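PDB 6ABW: citrate synthase from Metallosphaera sedula, which probably catalyses the condensation of oxaloacetate with acetyl-CoA and water to give citrate and CoA, a step of the tricarboxylic acid cycle. Local coordinates for residues P177-E180 and E181-A184; K183-D186 and A187-L191; H357-E360 and Y361-Q365. All blocks are in the same frame, centred on the assembly; numbering follows the deposited sequence.

Interaction 1 of 3, residues P177-E180 and E181-A184; sequences PTEE and EVKA
Thr178 and Glu181 face each other across the first turn of helix 179-191, where the extended backbone of Pro177 and Thr178 gives way to helical torsions and Val182 N donates to Thr178 O at 3.0 Å. Lys183 N and Ala184 N continue the ladder by binding the carbonyls of Glu179 and Glu180. Thr178 holds the N-cap position, and with Glu181 it forms a capping box, each residue using its side chain to bind the backbone N of the other. Glu181 N donates to Thr178 OG1 at 3.2 Å, an oxygen set between the backbone N and the carbonyl carbon of its own residue (chi1 69°). In return Thr178 N donates to Glu181 OE1 at 2.9 Å, with an N-H...O angle of 161°, meeting the lone pair that lies anti to the other carboxylate oxygen. The extended end of the Glu181 chain carries OE1 back past the N-cap, where it also lies 3.3 Å from Pro177 CA. Beside the box, Pro177 CG rests on Val182 CG2 at 3.6 Å, an apolar touch that helix 164-173 continues through Lys166. Glu181 OE1 has a second, charged partner in Arg175, and the carboxylate of Glu180 pairs with Arg293. The box thus gives two amide groups at the helix start side-chain acceptors, while the negative charge of Glu181, close to the N-terminal end of the helix dipole, is likely to be stabilised by both that dipole and the arginine.

Interaction 2 of 3, residues K183-D186 and A187-L191; sequences KAMD and AALIL
Met185 reaches Leu189 because its CG stands anti to the backbone N (chi1 -178°) and the chain then bends at chi2 (73°) and again at chi3 (-134°), which brings CE to the leucine. This is an i to i+4 contact within the alpha-helix 179-191 of the largely helical citrate synthase fold. Met185 CE comes to 3.8 Å from Leu189 CG and lies slightly farther from the CD2 branch, so the methionine meets the branch point of the leucine rather than one methyl alone. Leu189 CG also sits 3.3 Å from Met185 O, close to the same carbonyl oxygen that accepts the bond from Leu189 N. The neighbouring pair one residue on repeats the spacing with different chemistry: the ethyl arm of Ile190 passes near the carboxylate of Asp186. That carboxylate is buried, and its OD1 is bound by Phe56 N at the start of helix 56-65, so a polar group inside the protein finds a backbone donor. Ala187 and Ala188 have only methyls, consistent with the close approach of Val51 of helix 47-53 to the first and Phe283 of helix 278-292 to the second, while Met185 and Leu189 face Phe168, Leu169 and Phe164 of helix 164-173. The side chain of Ala188 lies about 11 Å from that of Asp325, a predicted active-site residue. Regular bonds join the turns, among them Ala187 N to Lys183 O at 2.8 Å. Ile190 CD1 lies 3.7 Å from Asp186 OD2, the carboxylate oxygen other than the one Phe56 N binds.

Interaction 3 of 3, residues H357-E360 and Y361-Q365; sequences HVIE and YVEDQ
Ile359 and Glu363 lie one turn apart near the end of helix 342-365, joined by the backbone bond from Glu363 N to Ile359 O at 2.9 Å. Tyr361 N to His357 O and Val362 N to Val358 O keep the same spacing, but the next bond, Asp364 N to Glu360 O, is weak at 3.1 Å, with an N-H...O angle of only 133°. The side chains of Ile359 and Glu363 run side by side in the same direction. Ile359 CG2, anti to its own N, meets Glu363 OE2 at 3.5 Å, while the extended glutamate sends its carboxylate on to Arg129 through OE1 and to Asn128 through OE2. Replacing Glu363 with an alanine would probably leave Arg129 without its carboxylate mate and Asn128 without an acceptor, and uncover the CG2 methyl of Ile359. On another side of the helix Tyr361 CB lies 3.3 Å from His357 O, and the backbone O of Gln365 lies 3.3 Å above one face of the tyrosine ring, offset toward the rim. The Tyr361 hydroxyl binds Arg367 O, Glu360 binds Lys26 and Thr28, and His357 NE2 binds Asp194. The polar ends on this part of the helix therefore bond mainly to other parts of the chain, tying it to strand 24-28 and helix 128-151, whereas within the turn the bonds are those of the backbone, with the Ile359 methyl lying against the Glu363 carboxylate.

Overall arrangement
Interactions 1 and 2 follow each other on helix 179-191, sharing Lys183 and Ala184, with centres about 10 Å apart; the first covers the capped start of the helix, the second its buried later turns. Interaction 3 comes later in the chain, near the end of helix 342-365, its centre 26 Å from that of interaction 2 and 34 Å from that of interaction 1, touching neither. The two helices are linked, since Leu189 O bonds to Ser349 OG of helix 342-365. With centres 19 and 11 Å from the centre of the chain, helix 179-191 leads inward from its capped start to near the predicted active-site residue Asp325, while interaction 3 lies beside strand 24-28, far from the active site.

Interaction 1 of 3, residues P177-E180 and E181-A184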
ATOM      1  N   PRO A 177      14.960   3.213 -30.642  1.00 23.77           N
ATOM      2  CA  PRO A 177      14.329   4.514 -30.789  1.00 20.46           C
ATOM      3  C   PRO A 177      15.309   5.516 -31.461  1.00 18.37           C
ATOM      4  O   PRO A 177      16.521   5.338 -31.357  1.00 18.45           O
ATOM      5  CB  PRO A 177      14.099   4.934 -29.317  1.00 20.44           C
ATOM      6  CG  PRO A 177      15.161   4.266 -28.570  1.00 19.81           C
ATOM      7  CD  PRO A 177      15.368   2.942 -29.241  1.00 22.97           C
ATOM      8  N   THR A 178      14.781   6.572 -32.057  1.00 18.74           N
ATOM      9  CA  THR A 178      15.595   7.704 -32.529  1.00 17.21           C
ATOM     10  C   THR A 178      16.118   8.555 -31.366  1.00 19.11           C
ATOM     11  O   THR A 178      15.539   8.522 -30.246  1.00 16.65           O
ATOM     12  CB  THR A 178      14.804   8.628 -33.447  1.00 19.90           C
ATOM     13  OG1 THR A 178      13.794   9.312 -32.686  1.00 18.77           O
ATOM     14  CG2 THR A 178      14.158   7.865 -34.566  1.00 20.44           C
ATOM     15  N   GLU A 179      17.118   9.402 -31.618  1.00 17.06           N
ATOM     16  CA  GLU A 179      17.623  10.271 -30.572  1.00 19.47           C
ATOM     17  C   GLU A 179      16.554  11.218 -30.036  1.00 17.96           C
ATOM     18  O   GLU A 179      16.579  11.555 -28.857  1.00 15.68           O
ATOM     19  CB  GLU A 179      18.854  11.109 -30.998  1.00 25.74           C
ATOM     20  CG  GLU A 179      20.113  10.297 -30.796  1.00 34.06           C
ATOM     21  CD  GLU A 179      20.368   9.951 -29.319  1.00 37.90           C
ATOM     22  OE1 GLU A 179      20.171   8.779 -28.898  1.00 45.45           O
ATOM     23  OE2 GLU A 179      20.745  10.870 -28.559  1.00 46.06           O
ATOM     24  N   GLU A 180      15.658  11.661 -30.919  1.00 16.42           N
ATOM     25  CA  GLU A 180      14.615  12.614 -30.502  1.00 18.19           C
ATOM     26  C   GLU A 180      13.606  11.901 -29.535  1.00 15.54           C
ATOM     27  O   GLU A 180      13.201  12.508 -28.532  1.00 12.96           O
ATOM     28  CB  GLU A 180      13.910  13.178 -31.701  1.00 21.22           C
ATOM     29  CG  GLU A 180      14.799  14.114 -32.551  1.00 25.17           C
ATOM     30  CD  GLU A 180      15.779  13.393 -33.524  1.00 31.78           C
ATOM     31  OE1 GLU A 180      15.686  12.134 -33.795  1.00 26.92           O
ATOM     32  OE2 GLU A 180      16.674  14.118 -34.035  1.00 37.27           O
ATOM     33  N   GLU A 181      13.335  10.649 -29.822  1.00 14.49           N
ATOM     34  CA  GLU A 181      12.457   9.822 -28.983  1.00 15.94           C
ATOM     35  C   GLU A 181      13.104   9.588 -27.620  1.00 15.51           C
ATOM     36  O   GLU A 181      12.435   9.712 -26.574  1.00 13.60           O
ATOM     37  CB  GLU A 181      12.072   8.524 -29.641  1.00 17.63           C
ATOM     38  CG  GLU A 181      11.143   8.623 -30.816  1.00 18.56           C
ATOM     39  CD  GLU A 181      10.946   7.244 -31.510  1.00 23.36           C
ATOM     40  OE1 GLU A 181      11.889   6.506 -31.837  1.00 27.19           O
ATOM     41  OE2 GLU A 181       9.811   6.818 -31.637  1.00 29.84           O
ATOM     42  N   VAL A 182      14.399   9.281 -27.591  1.00 12.06           N
ATOM     43  CA  VAL A 182      15.095   9.119 -26.392  1.00 12.08           C
ATOM     44  C   VAL A 182      15.060  10.375 -25.554  1.00 12.98           C
ATOM     45  O   VAL A 182      14.823  10.307 -24.346  1.00 11.67           O
ATOM     46  CB  VAL A 182      16.565   8.664 -26.574  1.00 12.35           C
ATOM     47  CG1 VAL A 182      17.299   8.656 -25.275  1.00 13.83           C
ATOM     48  CG2 VAL A 182      16.542   7.305 -27.246  1.00 12.59           C
ATOM     49  N   LYS A 183      15.323  11.507 -26.178  1.00 13.09           N
ATOM     50  CA  LYS A 183      15.424  12.725 -25.428  1.00 13.45           C
ATOM     51  C   LYS A 183      14.007  13.065 -24.806  1.00 10.97           C
ATOM     52  O   LYS A 183      13.900  13.631 -23.667  1.00 11.39           O
ATOM     53  CB  LYS A 183      15.937  13.836 -26.332  1.00 17.24           C
ATOM     54  CG  LYS A 183      15.952  15.198 -25.653  1.00 20.31           C
ATOM     55  CD  LYS A 183      16.974  15.369 -24.532  1.00 26.21           C
ATOM     56  CE  LYS A 183      17.039  16.798 -23.945  1.00 27.47           C
ATOM     57  NZ  LYS A 183      17.950  16.797 -22.776  1.00 29.68           N
ATOM     58  N   ALA A 184      12.968  12.805 -25.541  1.00 10.17           N
ATOM     59  CA  ALA A 184      11.571  13.113 -25.067  1.00 10.67           C
ATOM     60  C   ALA A 184      11.255  12.246 -23.847  1.00  9.91           C
ATOM     61  O   ALA A 184      10.637  12.674 -22.904  1.00  9.21           O
ATOM     62  CB  ALA A 184      10.554  12.876 -26.177  1.00 11.31           C
TER

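Interaction 2 of 3, residues K183-D186 and A187-L191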
ATOM      1  N   LYS A 183      15.323  11.507 -26.178  1.00 13.09           N
ATOM      2  CA  LYS A 183      15.424  12.725 -25.428  1.00 13.45           C
ATOM      3  C   LYS A 183      14.007  13.065 -24.806  1.00 10.97           C
ATOM      4  O   LYS A 183      13.900  13.631 -23.667  1.00 11.39           O
ATOM      5  CB  LYS A 183      15.937  13.836 -26.332  1.00 17.24           C
ATOM      6  CG  LYS A 183      15.952  15.198 -25.653  1.00 20.31           C
ATOM      7  CD  LYS A 183      16.974  15.369 -24.532  1.00 26.21           C
ATOM      8  CE  LYS A 183      17.039  16.798 -23.945  1.00 27.47           C
ATOM      9  NZ  LYS A 183      17.950  16.797 -22.776  1.00 29.68           N
ATOM     10  N   ALA A 184      12.968  12.805 -25.541  1.00 10.17           N
ATOM     11  CA  ALA A 184      11.571  13.113 -25.067  1.00 10.67           C
ATOM     12  C   ALA A 184      11.255  12.246 -23.847  1.00  9.91           C
ATOM     13  O   ALA A 184      10.637  12.674 -22.904  1.00  9.21           O
ATOM     14  CB  ALA A 184      10.554  12.876 -26.177  1.00 11.31           C
ATOM     15  N   MET A 185      11.638  11.007 -23.914  1.00 11.29           N
ATOM     16  CA  MET A 185      11.371  10.040 -22.781  1.00 12.07           C
ATOM     17  C   MET A 185      12.190  10.441 -21.583  1.00 10.77           C
ATOM     18  O   MET A 185      11.709  10.461 -20.438  1.00 11.41           O
ATOM     19  CB  MET A 185      11.649   8.628 -23.259  1.00 12.95           C
ATOM     20  CG  MET A 185      11.354   7.571 -22.167  1.00 14.64           C
ATOM     21  SD  MET A 185       9.569   7.385 -21.964  1.00 17.74           S
ATOM     22  CE  MET A 185       9.399   7.405 -20.189  1.00 17.69           C
ATOM     23  N   ASP A 186      13.450  10.827 -21.793  1.00 10.22           N
ATOM     24  CA  ASP A 186      14.293  11.279 -20.740  1.00 11.83           C
ATOM     25  C   ASP A 186      13.698  12.514 -20.081  1.00 11.44           C
ATOM     26  O   ASP A 186      13.653  12.664 -18.807  1.00 11.00           O
ATOM     27  CB  ASP A 186      15.740  11.592 -21.282  1.00 14.52           C
ATOM     28  CG  ASP A 186      16.685  11.903 -20.181  1.00 18.32           C
ATOM     29  OD1 ASP A 186      17.049  10.966 -19.373  1.00 19.11           O
ATOM     30  OD2 ASP A 186      17.021  13.115 -20.058  1.00 19.45           O
ATOM     31  N   ALA A 187      13.246  13.433 -20.914  1.00 10.62           N
ATOM     32  CA  ALA A 187      12.607  14.638 -20.363  1.00 10.70           C
ATOM     33  C   ALA A 187      11.384  14.292 -19.465  1.00  9.93           C
ATOM     34  O   ALA A 187      11.183  14.876 -18.382  1.00 10.17           O
ATOM     35  CB  ALA A 187      12.207  15.599 -21.486  1.00 12.11           C
ATOM     36  N   ALA A 188      10.528  13.422 -19.972  1.00  9.57           N
ATOM     37  CA  ALA A 188       9.295  13.003 -19.291  1.00  9.54           C
ATOM     38  C   ALA A 188       9.636  12.396 -17.954  1.00  9.72           C
ATOM     39  O   ALA A 188       8.988  12.667 -16.973  1.00  9.75           O
ATOM     40  CB  ALA A 188       8.539  12.015 -20.138  1.00  9.92           C
ATOM     41  N   LEU A 189      10.677  11.571 -17.897  1.00  8.73           N
ATOM     42  CA  LEU A 189      11.143  10.986 -16.642  1.00  9.68           C
ATOM     43  C   LEU A 189      11.603  12.003 -15.666  1.00 10.18           C
ATOM     44  O   LEU A 189      11.333  11.890 -14.477  1.00 10.26           O
ATOM     45  CB  LEU A 189      12.277  10.018 -16.847  1.00 10.19           C
ATOM     46  CG  LEU A 189      11.883   8.790 -17.601  1.00 10.40           C
ATOM     47  CD1 LEU A 189      13.085   8.052 -18.138  1.00 11.07           C
ATOM     48  CD2 LEU A 189      11.089   7.913 -16.632  1.00 11.32           C
ATOM     49  N   ILE A 190      12.292  13.033 -16.139  1.00  9.46           N
ATOM     50  CA  ILE A 190      12.673  14.125 -15.204  1.00  8.97           C
ATOM     51  C   ILE A 190      11.461  14.949 -14.764  1.00  9.03           C
ATOM     52  O   ILE A 190      11.314  15.296 -13.571  1.00  8.63           O
ATOM     53  CB  ILE A 190      13.722  15.060 -15.866  1.00  9.27           C
ATOM     54  CG1 ILE A 190      15.066  14.290 -16.079  1.00  9.92           C
ATOM     55  CG2 ILE A 190      13.957  16.295 -14.994  1.00  9.72           C
ATOM     56  CD1 ILE A 190      16.007  14.985 -17.039  1.00 11.15           C
ATOM     57  N   LEU A 191      10.577  15.226 -15.726  1.00  8.79           N
ATOM     58  CA  LEU A 191       9.464  16.151 -15.493  1.00  9.14           C
ATOM     59  C   LEU A 191       8.488  15.683 -14.418  1.00  9.60           C
ATOM     60  O   LEU A 191       7.927  16.477 -13.666  1.00 10.69           O
ATOM     61  CB  LEU A 191       8.732  16.438 -16.818  1.00  9.43           C
ATOM     62  CG  LEU A 191       9.428  17.366 -17.838  1.00 10.95           C
ATOM     63  CD1 LEU A 191       8.835  17.365 -19.233  1.00 11.01           C
ATOM     64  CD2 LEU A 191       9.502  18.801 -17.301  1.00 11.35           C
TER

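Interaction 3 of 3, residues H357-E360 and Y361-Q365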
ATOM      1  N   HIS A 357      11.686  10.700  -1.033  1.00 10.82           N
ATOM      2  CA  HIS A 357      10.914  11.193   0.124  1.00 12.12           C
ATOM      3  C   HIS A 357      10.940  10.240   1.311  1.00 11.42           C
ATOM      4  O   HIS A 357      11.031  10.673   2.450  1.00 11.94           O
ATOM      5  CB  HIS A 357       9.468  11.501  -0.219  1.00 13.65           C
ATOM      6  CG  HIS A 357       9.260  12.843  -0.824  1.00 15.10           C
ATOM      7  ND1 HIS A 357       9.139  13.972  -0.054  1.00 19.88           N
ATOM      8  CD2 HIS A 357       9.062  13.243  -2.108  1.00 17.46           C
ATOM      9  CE1 HIS A 357       9.003  15.034  -0.846  1.00 19.87           C
ATOM     10  NE2 HIS A 357       8.936  14.614  -2.097  1.00 17.61           N
ATOM     11  N   VAL A 358      10.832   8.945   1.069  1.00 11.30           N
ATOM     12  CA  VAL A 358      10.807   8.023   2.165  1.00 11.02           C
ATOM     13  C   VAL A 358      12.206   7.937   2.809  1.00 11.18           C
ATOM     14  O   VAL A 358      12.269   7.869   4.033  1.00 12.82           O
ATOM     15  CB  VAL A 358      10.229   6.626   1.882  1.00 11.14           C
ATOM     16  CG1 VAL A 358       8.743   6.791   1.507  1.00 11.49           C
ATOM     17  CG2 VAL A 358      10.964   5.857   0.829  1.00 13.31           C
ATOM     18  N   ILE A 359      13.260   8.028   2.017  1.00 10.60           N
ATOM     19  CA  ILE A 359      14.634   7.964   2.545  1.00 11.57           C
ATOM     20  C   ILE A 359      14.848   9.180   3.432  1.00 13.17           C
ATOM     21  O   ILE A 359      15.301   9.048   4.546  1.00 13.95           O
ATOM     22  CB  ILE A 359      15.685   7.844   1.479  1.00 11.33           C
ATOM     23  CG1 ILE A 359      15.602   6.506   0.805  1.00 10.74           C
ATOM     24  CG2 ILE A 359      17.115   8.095   2.059  1.00 12.49           C
ATOM     25  CD1 ILE A 359      16.420   6.360  -0.404  1.00 11.31           C
ATOM     26  N   GLU A 360      14.438  10.355   2.965  1.00 13.36           N
ATOM     27  CA  GLU A 360      14.527  11.598   3.774  1.00 16.65           C
ATOM     28  C   GLU A 360      13.779  11.470   5.050  1.00 16.99           C
ATOM     29  O   GLU A 360      14.270  11.838   6.152  1.00 17.56           O
ATOM     30  CB  GLU A 360      13.910  12.784   3.037  1.00 20.12           C
ATOM     31  CG  GLU A 360      14.819  13.812   2.493  1.00 25.78           C
ATOM     32  CD  GLU A 360      14.042  15.074   1.981  1.00 29.98           C
ATOM     33  OE1 GLU A 360      14.751  16.086   1.786  1.00 31.60           O
ATOM     34  OE2 GLU A 360      12.767  15.045   1.783  1.00 24.32           O
ATOM     35  N   TYR A 361      12.561  10.931   4.950  1.00 15.33           N
ATOM     36  CA  TYR A 361      11.724  10.764   6.096  1.00 16.95           C
ATOM     37  C   TYR A 361      12.280   9.787   7.143  1.00 15.55           C
ATOM     38  O   TYR A 361      12.294  10.117   8.345  1.00 20.71           O
ATOM     39  CB  TYR A 361      10.297  10.388   5.663  1.00 19.63           C
ATOM     40  CG  TYR A 361       9.339  10.330   6.803  1.00 22.24           C
ATOM     41  CD1 TYR A 361       8.761  11.484   7.316  1.00 27.52           C
ATOM     42  CD2 TYR A 361       9.029   9.115   7.372  1.00 28.58           C
ATOM     43  CE1 TYR A 361       7.852  11.406   8.381  1.00 33.16           C
ATOM     44  CE2 TYR A 361       8.161   9.015   8.438  1.00 34.57           C
ATOM     45  CZ  TYR A 361       7.560  10.156   8.949  1.00 39.68           C
ATOM     46  OH  TYR A 361       6.690   9.986  10.040  1.00 44.07           O
ATOM     47  N   VAL A 362      12.718   8.611   6.715  1.00 15.10           N
ATOM     48  CA  VAL A 362      13.186   7.590   7.638  1.00 16.42           C
ATOM     49  C   VAL A 362      14.500   8.120   8.283  1.00 18.73           C
ATOM     50  O   VAL A 362      14.702   7.943   9.507  1.00 19.22           O
ATOM     51  CB  VAL A 362      13.423   6.240   6.947  1.00 15.69           C
ATOM     52  CG1 VAL A 362      14.160   5.289   7.828  1.00 18.31           C
ATOM     53  CG2 VAL A 362      12.073   5.571   6.505  1.00 16.58           C
ATOM     54  N   GLU A 363      15.372   8.718   7.472  1.00 15.77           N
ATOM     55  CA  GLU A 363      16.727   9.071   7.988  1.00 20.32           C
ATOM     56  C   GLU A 363      16.673  10.259   8.914  1.00 24.68           C
ATOM     57  O   GLU A 363      17.482  10.356   9.796  1.00 27.61           O
ATOM     58  CB  GLU A 363      17.716   9.258   6.864  1.00 19.78           C
ATOM     59  CG  GLU A 363      18.090   7.971   6.197  1.00 19.31           C
ATOM     60  CD  GLU A 363      19.178   8.131   5.138  1.00 18.88           C
ATOM     61  OE1 GLU A 363      19.690   9.315   4.999  1.00 20.64           O
ATOM     62  OE2 GLU A 363      19.548   7.141   4.398  1.00 17.89           O
ATOM     63  N   ASP A 364      15.713  11.151   8.765  1.00 28.85           N
ATOM     64  CA  ASP A 364      15.791  12.399   9.486  1.00 42.92           C
ATOM     65  C   ASP A 364      14.742  12.470  10.539  1.00 44.74           C
ATOM     66  O   ASP A 364      15.023  12.775  11.690  1.00 38.93           O
ATOM     67  CB  ASP A 364      15.740  13.580   8.472  1.00 55.99           C
ATOM     68  CG  ASP A 364      15.798  14.973   9.138  1.00 69.11           C
ATOM     69  OD1 ASP A 364      16.433  15.137  10.212  1.00 83.41           O
ATOM     70  OD2 ASP A 364      15.215  15.922   8.564  1.00 74.25           O
ATOM     71  N   GLN A 365      13.529  12.114  10.146  1.00 54.05           N
ATOM     72  CA  GLN A 365      12.295  12.611  10.784  1.00 57.52           C
ATOM     73  C   GLN A 365      11.338  11.445  10.997  1.00 58.84           C
ATOM     74  O   GLN A 365      10.105  11.584  10.913  1.00 47.04           O
ATOM     75  CB  GLN A 365      11.660  13.722   9.917  1.00 55.90           C
ATOM     76  CG  GLN A 365      12.313  13.850   8.549  1.00 52.75           C
ATOM     77  CD  GLN A 365      11.687  14.861   7.616  1.00 53.67           C
ATOM     78  OE1 GLN A 365      12.022  14.893   6.402  1.00 43.64           O
ATOM     79  NE2 GLN A 365      10.793  15.719   8.165  1.00 47.22           N
TER